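Local coordinates for protein response regulator receiver modulated diguanylate cyclase with PAS/PAC sensor (Desulfovibrio desulfuricans subsp. desulfuricans, PDB 3CG0) that probably relays phosphorylation signals through its receiver domain, the part crystallised here, to the diguanylate cyclase that makes cyclic di-GMP, at residues I14-R19 with L59-L64; I86-S91 with L109-A114. All blocks are in the same frame, centred on the assembly; numbering follows the deposited sequence.

Both contacts join neighbouring strands in the five-stranded parallel sheet of one receiver domain, and their centres lie about 10 Å apart. Contact 1 pairs strand 11-15 with strand 57-61 in the buried middle of the sheet. Contact 2 pairs strand 85-89 with an edge strand, 107-110, and is only partly buried. Strands 57-61 and 85-89 are themselves neighbours, with backbone contacts that include a probable hydrogen bond from Ile-62 N to Ile-88 O. The chemistry of the contacts diverges at the C-terminal strand ends: contact 1 gathers carboxylates, whereas contact 2 brings a lysine and a threonine. Lys-111 from contact 2 points its ammonium group toward Glu-16 and Asp-61 of contact 1, at long range and weakly.

Contact 1: I14-R19 with L59-L64; sequences IVEDGR and LVDIML
Val-15 makes both backbone hydrogen bonds between segments 14-19 and 59-64, which continue parallel strands 11-15 and 57-61: its N donates to Leu-59 O (2.8 Å) and its O accepts from Asp-61 N (2.8 Å), so that it grips the residues before and after Val-60. This is the central pairing of the CheY-like receiver fold, where strands end in loops that build an acidic pocket. Ile-14 and Leu-59 lie on the sheet face covered by helix 19-32, while Val-15 and Val-60 share the other face. There the two valines run side by side, with Val-15 CG2 4.1 Å from Val-60 CG2. The other branch, Val-15 CG1, meets Leu-64 CD1 where the leucine crosses it at about a right angle, a tight approach of 3.3 Å.

Beyond the last bridge the contact turns polar. Glu-16 has CG trans to the backbone N (chi1 170°) and then bends (chi2 75°), bringing its carboxylate up to that of Asp-61. The two planes stand 82° apart, and Asp-61 OD2 faces both glutamate oxygens, 2.9 Å from Glu-16 OE1 and 3.0 Å from Glu-16 OE2. These are acceptors meeting acceptors, not bonds. Such a cluster is consistent with the site where receiver domains hold a magnesium ion beside the phosphorylated aspartate; Asp-61 is the predicted phosphorylation site and is unmodified here. Its second oxygen has a different task. In an Asx turn, within the type I turn 61-64, Met-63 N donates to the anti lone pair of Asp-61 OD1 at 3.1 Å.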
ATOM      1  N   ILE C  14       7.946  -9.666 -30.449  1.00 35.40           N
ATOM      2  CA  ILE C  14       8.947 -10.738 -30.514  1.00 38.78           C
ATOM      3  C   ILE C  14      10.066 -10.354 -31.487  1.00 40.18           C
ATOM      4  O   ILE C  14       9.805  -9.900 -32.595  1.00 43.89           O
ATOM      5  CB  ILE C  14       8.338 -12.081 -30.964  1.00 40.39           C
ATOM      6  CG1 ILE C  14       7.216 -12.530 -30.023  1.00 45.30           C
ATOM      7  CG2 ILE C  14       9.402 -13.174 -31.045  1.00 44.24           C
ATOM      8  CD1 ILE C  14       6.520 -13.809 -30.488  1.00 43.85           C
ATOM      9  N   VAL C  15      11.307 -10.501 -31.042  1.00 35.00           N
ATOM     10  CA  VAL C  15      12.473 -10.282 -31.881  1.00 38.46           C
ATOM     11  C   VAL C  15      13.243 -11.596 -31.904  1.00 45.16           C
ATOM     12  O   VAL C  15      13.850 -11.979 -30.905  1.00 48.19           O
ATOM     13  CB  VAL C  15      13.375  -9.163 -31.339  1.00 40.69           C
ATOM     14  CG1 VAL C  15      14.355  -8.706 -32.414  1.00 31.59           C
ATOM     15  CG2 VAL C  15      12.563  -7.993 -30.873  1.00 33.19           C
ATOM     16  N   GLU C  16      13.207 -12.287 -33.042  1.00 41.68           N
ATOM     17  CA  GLU C  16      13.673 -13.662 -33.119  1.00 46.43           C
ATOM     18  C   GLU C  16      14.064 -13.991 -34.550  1.00 50.64           C
ATOM     19  O   GLU C  16      13.266 -13.782 -35.471  1.00 57.23           O
ATOM     20  CB  GLU C  16      12.554 -14.593 -32.652  1.00 49.04           C
ATOM     21  CG  GLU C  16      12.790 -16.067 -32.899  1.00 58.43           C
ATOM     22  CD  GLU C  16      13.798 -16.659 -31.943  1.00 69.21           C
ATOM     23  OE1 GLU C  16      13.599 -16.531 -30.713  1.00 69.97           O
ATOM     24  OE2 GLU C  16      14.781 -17.259 -32.426  1.00 69.99           O
ATOM     25  N   ASP C  17      15.284 -14.506 -34.732  1.00 55.47           N
ATOM     26  CA  ASP C  17      15.815 -14.823 -36.068  0.50 53.72           C
ATOM     27  C   ASP C  17      15.264 -16.149 -36.613  1.00 55.34           C
ATOM     28  O   ASP C  17      14.872 -16.226 -37.775  1.00 58.29           O
ATOM     29  CB  ASP C  17      17.353 -14.844 -36.055  0.50 51.82           C
ATOM     30  CG  ASP C  17      17.973 -14.028 -37.195  0.50 48.98           C
ATOM     31  OD1 ASP C  17      17.401 -13.977 -38.310  0.50 30.42           O
ATOM     32  OD2 ASP C  17      19.051 -13.439 -36.969  0.50 48.60           O
ATOM     33  N   GLY C  18      15.237 -17.184 -35.773  1.00 54.94           N
ATOM     34  CA  GLY C  18      14.698 -18.500 -36.154  1.00 59.50           C
ATOM     35  C   GLY C  18      13.189 -18.500 -36.345  1.00 58.34           C
ATOM     36  O   GLY C  18      12.438 -18.409 -35.373  1.00 57.42           O
ATOM     37  N   ARG C  19      12.754 -18.614 -37.604  1.00 61.07           N
ATOM     38  CA  ARG C  19      11.334 -18.488 -37.992  1.00 57.09           C
ATOM     39  C   ARG C  19      10.385 -19.519 -37.380  1.00 51.23           C
ATOM     40  O   ARG C  19       9.214 -19.228 -37.155  1.00 52.60           O
ATOM     41  CB  ARG C  19      11.177 -18.487 -39.516  1.00 58.28           C
ATOM     42  CG  ARG C  19      11.281 -17.121 -40.136  1.00 62.28           C
ATOM     43  CD  ARG C  19      10.406 -17.029 -41.368  1.00 74.98           C
ATOM     44  NE  ARG C  19      10.528 -15.738 -42.045  1.00 84.16           N
ATOM     45  CZ  ARG C  19      11.406 -15.472 -43.009  1.00 87.65           C
ATOM     46  NH1 ARG C  19      12.257 -16.407 -43.428  1.00 84.68           N
ATOM     47  NH2 ARG C  19      11.431 -14.264 -43.557  1.00 87.76           N
ATOM     48  N   LEU C  59      10.113  -9.695 -26.204  1.00 36.23           N
ATOM     49  CA  LEU C  59      10.889 -10.926 -26.067  1.00 35.61           C
ATOM     50  C   LEU C  59      11.979 -10.903 -27.112  1.00 37.17           C
ATOM     51  O   LEU C  59      11.684 -10.836 -28.292  1.00 37.54           O
ATOM     52  CB  LEU C  59      10.010 -12.165 -26.246  1.00 40.81           C
ATOM     53  CG  LEU C  59       8.781 -12.335 -25.345  1.00 42.87           C
ATOM     54  CD1 LEU C  59       8.236 -13.732 -25.505  1.00 39.62           C
ATOM     55  CD2 LEU C  59       9.099 -12.054 -23.891  1.00 34.55           C
ATOM     56  N   VAL C  60      13.238 -10.925 -26.679  1.00 39.30           N
ATOM     57  CA  VAL C  60      14.378 -10.726 -27.586  1.00 33.15           C
ATOM     58  C   VAL C  60      15.273 -11.957 -27.578  1.00 41.79           C
ATOM     59  O   VAL C  60      15.593 -12.494 -26.501  1.00 37.36           O
ATOM     60  CB  VAL C  60      15.205  -9.449 -27.217  1.00 35.10           C
ATOM     61  CG1 VAL C  60      16.382  -9.232 -28.193  1.00 27.00           C
ATOM     62  CG2 VAL C  60      14.328  -8.199 -27.228  1.00 28.90           C
ATOM     63  N   ASP C  61      15.673 -12.429 -28.762  1.00 36.23           N
ATOM     64  CA  ASP C  61      16.655 -13.506 -28.786  1.00 44.38           C
ATOM     65  C   ASP C  61      18.018 -12.911 -28.544  1.00 46.03           C
ATOM     66  O   ASP C  61      18.462 -12.017 -29.281  1.00 50.86           O
ATOM     67  CB  ASP C  61      16.643 -14.325 -30.074  1.00 45.98           C
ATOM     68  CG  ASP C  61      17.201 -15.732 -29.866  1.00 50.78           C
ATOM     69  OD1 ASP C  61      18.384 -15.875 -29.483  1.00 34.22           O
ATOM     70  OD2 ASP C  61      16.447 -16.706 -30.053  1.00 64.37           O
ATOM     71  N   ILE C  62      18.677 -13.410 -27.502  1.00 45.98           N
ATOM     72  CA  ILE C  62      19.961 -12.878 -27.070  1.00 42.21           C
ATOM     73  C   ILE C  62      21.022 -13.067 -28.152  1.00 46.90           C
ATOM     74  O   ILE C  62      21.964 -12.288 -28.243  1.00 49.88           O
ATOM     75  CB  ILE C  62      20.395 -13.476 -25.690  1.00 40.91           C
ATOM     76  CG1 ILE C  62      21.446 -12.589 -25.007  1.00 42.66           C
ATOM     77  CG2 ILE C  62      20.857 -14.956 -25.800  1.00 31.56           C
ATOM     78  CD1 ILE C  62      21.504 -12.777 -23.501  1.00 42.10           C
ATOM     79  N   MET C  63      20.800 -14.065 -29.009  1.00 54.77           N
ATOM     80  CA  MET C  63      21.776 -14.508 -29.994  1.00 58.58           C
ATOM     81  C   MET C  63      21.567 -13.955 -31.406  1.00 58.25           C
ATOM     82  O   MET C  63      22.193 -14.454 -32.347  1.00 60.47           O
ATOM     83  CB  MET C  63      21.829 -16.045 -30.011  1.00 63.04           C
ATOM     84  CG  MET C  63      23.170 -16.644 -29.560  1.00 74.95           C
ATOM     85  SD  MET C  63      23.690 -16.329 -27.855  1.00 78.69           S
ATOM     86  CE  MET C  63      25.420 -15.968 -28.134  1.00 71.14           C
ATOM     87  N   LEU C  64      20.704 -12.951 -31.537  1.00 56.49           N
ATOM     88  CA  LEU C  64      20.498 -12.274 -32.811  1.00 60.19           C
ATOM     89  C   LEU C  64      21.816 -11.774 -33.391  1.00 67.41           C
ATOM     90  O   LEU C  64      22.711 -11.356 -32.657  1.00 68.73           O
ATOM     91  CB  LEU C  64      19.520 -11.110 -32.646  1.00 59.32           C
ATOM     92  CG  LEU C  64      18.059 -11.394 -33.004  1.00 60.82           C
ATOM     93  CD1 LEU C  64      17.258 -10.103 -33.056  1.00 54.59           C
ATOM     94  CD2 LEU C  64      17.965 -12.143 -34.325  1.00 63.09           C
TER

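Contact 2: I86-S91 with L109-A114; sequences IFITSS and LAKPVA
Lys-111 starts with CG tucked between its own backbone N and carbonyl carbon (chi1 57°), and further bends along the chain fold its methylenes over Thr-89 and Ile-88. Both CG and CD of Lys-111 come within 3.3 Å of Thr-89 O, and CD continues to Ile-88 CG2 at 3.7 Å, the two side chains crossing at about a right angle. That isoleucine methyl is anti to the backbone N and faces the lysine, while a bend at chi2 (-59°) brings CD1 to Leu-109 CB.

The backbones form a parallel ladder that pairs Ile-88 with Leu-109 and Thr-89 with Ala-110. Leu-109 N donates almost straight to Phe-87 O (2.7 Å), and Lys-111 N closes the ladder on Thr-89 O (3.0 Å). Between them, Thr-89 N donates to Leu-109 O (2.8 Å) from above the carbonyl plane, 35° out of it. The Thr-89 hydroxyl lies against the backbone and CB of Ala-110. A threonine or serine ending this strand and a lysine just after the next, followed by a cis peptide to Pro-112, are hallmarks of receiver domains. The Lys-111 ammonium group makes long, weak ion pairs with Glu-16 and with Asp-61, the predicted phosphorylation site.

The strands belong to a beta-alpha-beta crossover through helix 94-101, whose Phe-97 touches Thr-89 and whose Ala-100 touches Phe-87. On the face covered by helix 115-132, Leu-109 CD2 packs on Ile-86 CG2 (3.7 Å), and Leu-109 also meets Met-124 of the second subunit.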
ATOM      1  N   ILE C  86      12.550  -9.567 -21.663  1.00 31.92           N
ATOM      2  CA  ILE C  86      12.946 -10.926 -21.333  1.00 40.29           C
ATOM      3  C   ILE C  86      13.784 -11.427 -22.488  1.00 42.00           C
ATOM      4  O   ILE C  86      13.381 -11.302 -23.648  1.00 46.13           O
ATOM      5  CB  ILE C  86      11.730 -11.841 -21.114  1.00 40.39           C
ATOM      6  CG1 ILE C  86      10.784 -11.200 -20.097  1.00 31.84           C
ATOM      7  CG2 ILE C  86      12.174 -13.257 -20.681  1.00 35.27           C
ATOM      8  CD1 ILE C  86       9.608 -12.053 -19.728  1.00 41.65           C
ATOM      9  N   PHE C  87      14.976 -11.943 -22.186  1.00 44.59           N
ATOM     10  CA  PHE C  87      15.815 -12.500 -23.237  1.00 39.21           C
ATOM     11  C   PHE C  87      15.457 -13.943 -23.475  1.00 37.27           C
ATOM     12  O   PHE C  87      15.240 -14.696 -22.536  1.00 35.94           O
ATOM     13  CB  PHE C  87      17.298 -12.417 -22.903  1.00 37.59           C
ATOM     14  CG  PHE C  87      17.908 -11.077 -23.160  1.00 41.48           C
ATOM     15  CD1 PHE C  87      18.053 -10.584 -24.459  1.00 31.57           C
ATOM     16  CD2 PHE C  87      18.395 -10.327 -22.099  1.00 39.67           C
ATOM     17  CE1 PHE C  87      18.632  -9.364 -24.674  1.00 31.85           C
ATOM     18  CE2 PHE C  87      18.983  -9.091 -22.308  1.00 41.48           C
ATOM     19  CZ  PHE C  87      19.098  -8.604 -23.587  1.00 29.25           C
ATOM     20  N   ILE C  88      15.398 -14.315 -24.743  1.00 38.74           N
ATOM     21  CA  ILE C  88      15.244 -15.707 -25.153  1.00 44.15           C
ATOM     22  C   ILE C  88      16.637 -16.257 -25.441  1.00 48.90           C
ATOM     23  O   ILE C  88      17.377 -15.694 -26.253  1.00 56.15           O
ATOM     24  CB  ILE C  88      14.322 -15.830 -26.394  1.00 46.75           C
ATOM     25  CG1 ILE C  88      12.969 -15.133 -26.149  1.00 45.94           C
ATOM     26  CG2 ILE C  88      14.149 -17.281 -26.795  1.00 42.34           C
ATOM     27  CD1 ILE C  88      12.171 -15.673 -24.941  1.00 43.18           C
ATOM     28  N   THR C  89      17.008 -17.335 -24.759  1.00 52.51           N
ATOM     29  CA  THR C  89      18.384 -17.823 -24.822  1.00 62.74           C
ATOM     30  C   THR C  89      18.505 -19.230 -25.401  1.00 68.70           C
ATOM     31  O   THR C  89      17.560 -20.020 -25.361  1.00 67.72           O
ATOM     32  CB  THR C  89      19.083 -17.819 -23.432  1.00 62.84           C
ATOM     33  OG1 THR C  89      18.507 -18.829 -22.598  1.00 67.27           O
ATOM     34  CG2 THR C  89      18.972 -16.471 -22.749  1.00 57.52           C
ATOM     35  N   SER C  90      19.679 -19.532 -25.946  1.00 77.70           N
ATOM     36  CA  SER C  90      20.053 -20.905 -26.259  1.00 85.85           C
ATOM     37  C   SER C  90      21.509 -21.175 -25.893  1.00 89.82           C
ATOM     38  O   SER C  90      21.811 -22.127 -25.173  1.00 89.35           O
ATOM     39  CB  SER C  90      19.820 -21.199 -27.742  1.00 86.11           C
ATOM     40  OG  SER C  90      20.464 -20.237 -28.560  1.00 85.59           O
ATOM     41  N   SER C  91      22.409 -20.334 -26.394  1.00 95.31           N
ATOM     42  CA  SER C  91      23.847 -20.572 -26.244  1.00 99.45           C
ATOM     43  C   SER C  91      24.355 -20.214 -24.843  1.00100.83           C
ATOM     44  O   SER C  91      23.570 -19.845 -23.963  1.00101.04           O
ATOM     45  CB  SER C  91      24.625 -19.816 -27.332  1.00101.60           C
ATOM     46  OG  SER C  91      26.000 -20.167 -27.352  1.00103.92           O
ATOM     47  N   LEU C 109      14.888 -16.670 -20.670  1.00 46.62           N
ATOM     48  CA  LEU C 109      14.099 -17.871 -20.957  1.00 51.04           C
ATOM     49  C   LEU C 109      14.810 -18.743 -21.981  1.00 53.17           C
ATOM     50  O   LEU C 109      15.030 -18.313 -23.114  1.00 55.37           O
ATOM     51  CB  LEU C 109      12.699 -17.490 -21.457  1.00 48.88           C
ATOM     52  CG  LEU C 109      11.492 -17.664 -20.520  1.00 48.70           C
ATOM     53  CD1 LEU C 109      11.851 -17.760 -19.045  1.00 35.26           C
ATOM     54  CD2 LEU C 109      10.486 -16.559 -20.748  1.00 40.41           C
ATOM     55  N   ALA C 110      15.178 -19.956 -21.573  1.00 56.59           N
ATOM     56  CA  ALA C 110      15.885 -20.883 -22.449  1.00 60.73           C
ATOM     57  C   ALA C 110      14.916 -21.660 -23.328  1.00 65.06           C
ATOM     58  O   ALA C 110      13.945 -22.231 -22.834  1.00 70.94           O
ATOM     59  CB  ALA C 110      16.751 -21.828 -21.633  1.00 64.57           C
ATOM     60  N   LYS C 111      15.178 -21.672 -24.634  1.00 69.14           N
ATOM     61  CA  LYS C 111      14.331 -22.402 -25.578  1.00 74.83           C
ATOM     62  C   LYS C 111      14.689 -23.899 -25.599  1.00 79.09           C
ATOM     63  O   LYS C 111      15.872 -24.245 -25.502  1.00 80.54           O
ATOM     64  CB  LYS C 111      14.365 -21.765 -26.981  1.00 74.34           C
ATOM     65  CG  LYS C 111      15.743 -21.636 -27.627  1.00 74.54           C
ATOM     66  CD  LYS C 111      15.957 -20.234 -28.198  1.00 72.37           C
ATOM     67  CE  LYS C 111      15.269 -20.015 -29.534  1.00 72.08           C
ATOM     68  NZ  LYS C 111      16.253 -20.043 -30.640  1.00 73.37           N
ATOM     69  N   PRO C 112      13.676 -24.794 -25.697  1.00 81.69           N
ATOM     70  CA  PRO C 112      12.222 -24.570 -25.791  1.00 79.99           C
ATOM     71  C   PRO C 112      11.616 -24.035 -24.495  1.00 76.94           C
ATOM     72  O   PRO C 112      11.822 -24.604 -23.417  1.00 77.03           O
ATOM     73  CB  PRO C 112      11.660 -25.965 -26.107  1.00 80.77           C
ATOM     74  CG  PRO C 112      12.845 -26.793 -26.509  1.00 84.52           C
ATOM     75  CD  PRO C 112      13.989 -26.233 -25.732  1.00 83.14           C
ATOM     76  N   VAL C 113      10.891 -22.927 -24.629  1.00 71.39           N
ATOM     77  CA  VAL C 113      10.322 -22.206 -23.504  1.00 61.69           C
ATOM     78  C   VAL C 113       9.064 -22.925 -23.034  1.00 63.27           C
ATOM     79  O   VAL C 113       8.179 -23.218 -23.841  1.00 61.68           O
ATOM     80  CB  VAL C 113       9.990 -20.735 -23.904  1.00 62.06           C
ATOM     81  CG1 VAL C 113       9.366 -19.967 -22.744  1.00 54.98           C
ATOM     82  CG2 VAL C 113      11.240 -20.013 -24.421  1.00 47.83           C
ATOM     83  N   ALA C 114       9.000 -23.228 -21.738  1.00 58.11           N
ATOM     84  CA  ALA C 114       7.767 -23.712 -21.127  1.00 59.67           C
ATOM     85  C   ALA C 114       6.765 -22.566 -21.040  1.00 56.60           C
ATOM     86  O   ALA C 114       7.117 -21.454 -20.640  1.00 61.48           O
ATOM     87  CB  ALA C 114       8.046 -24.294 -19.747  1.00 60.21           C
TER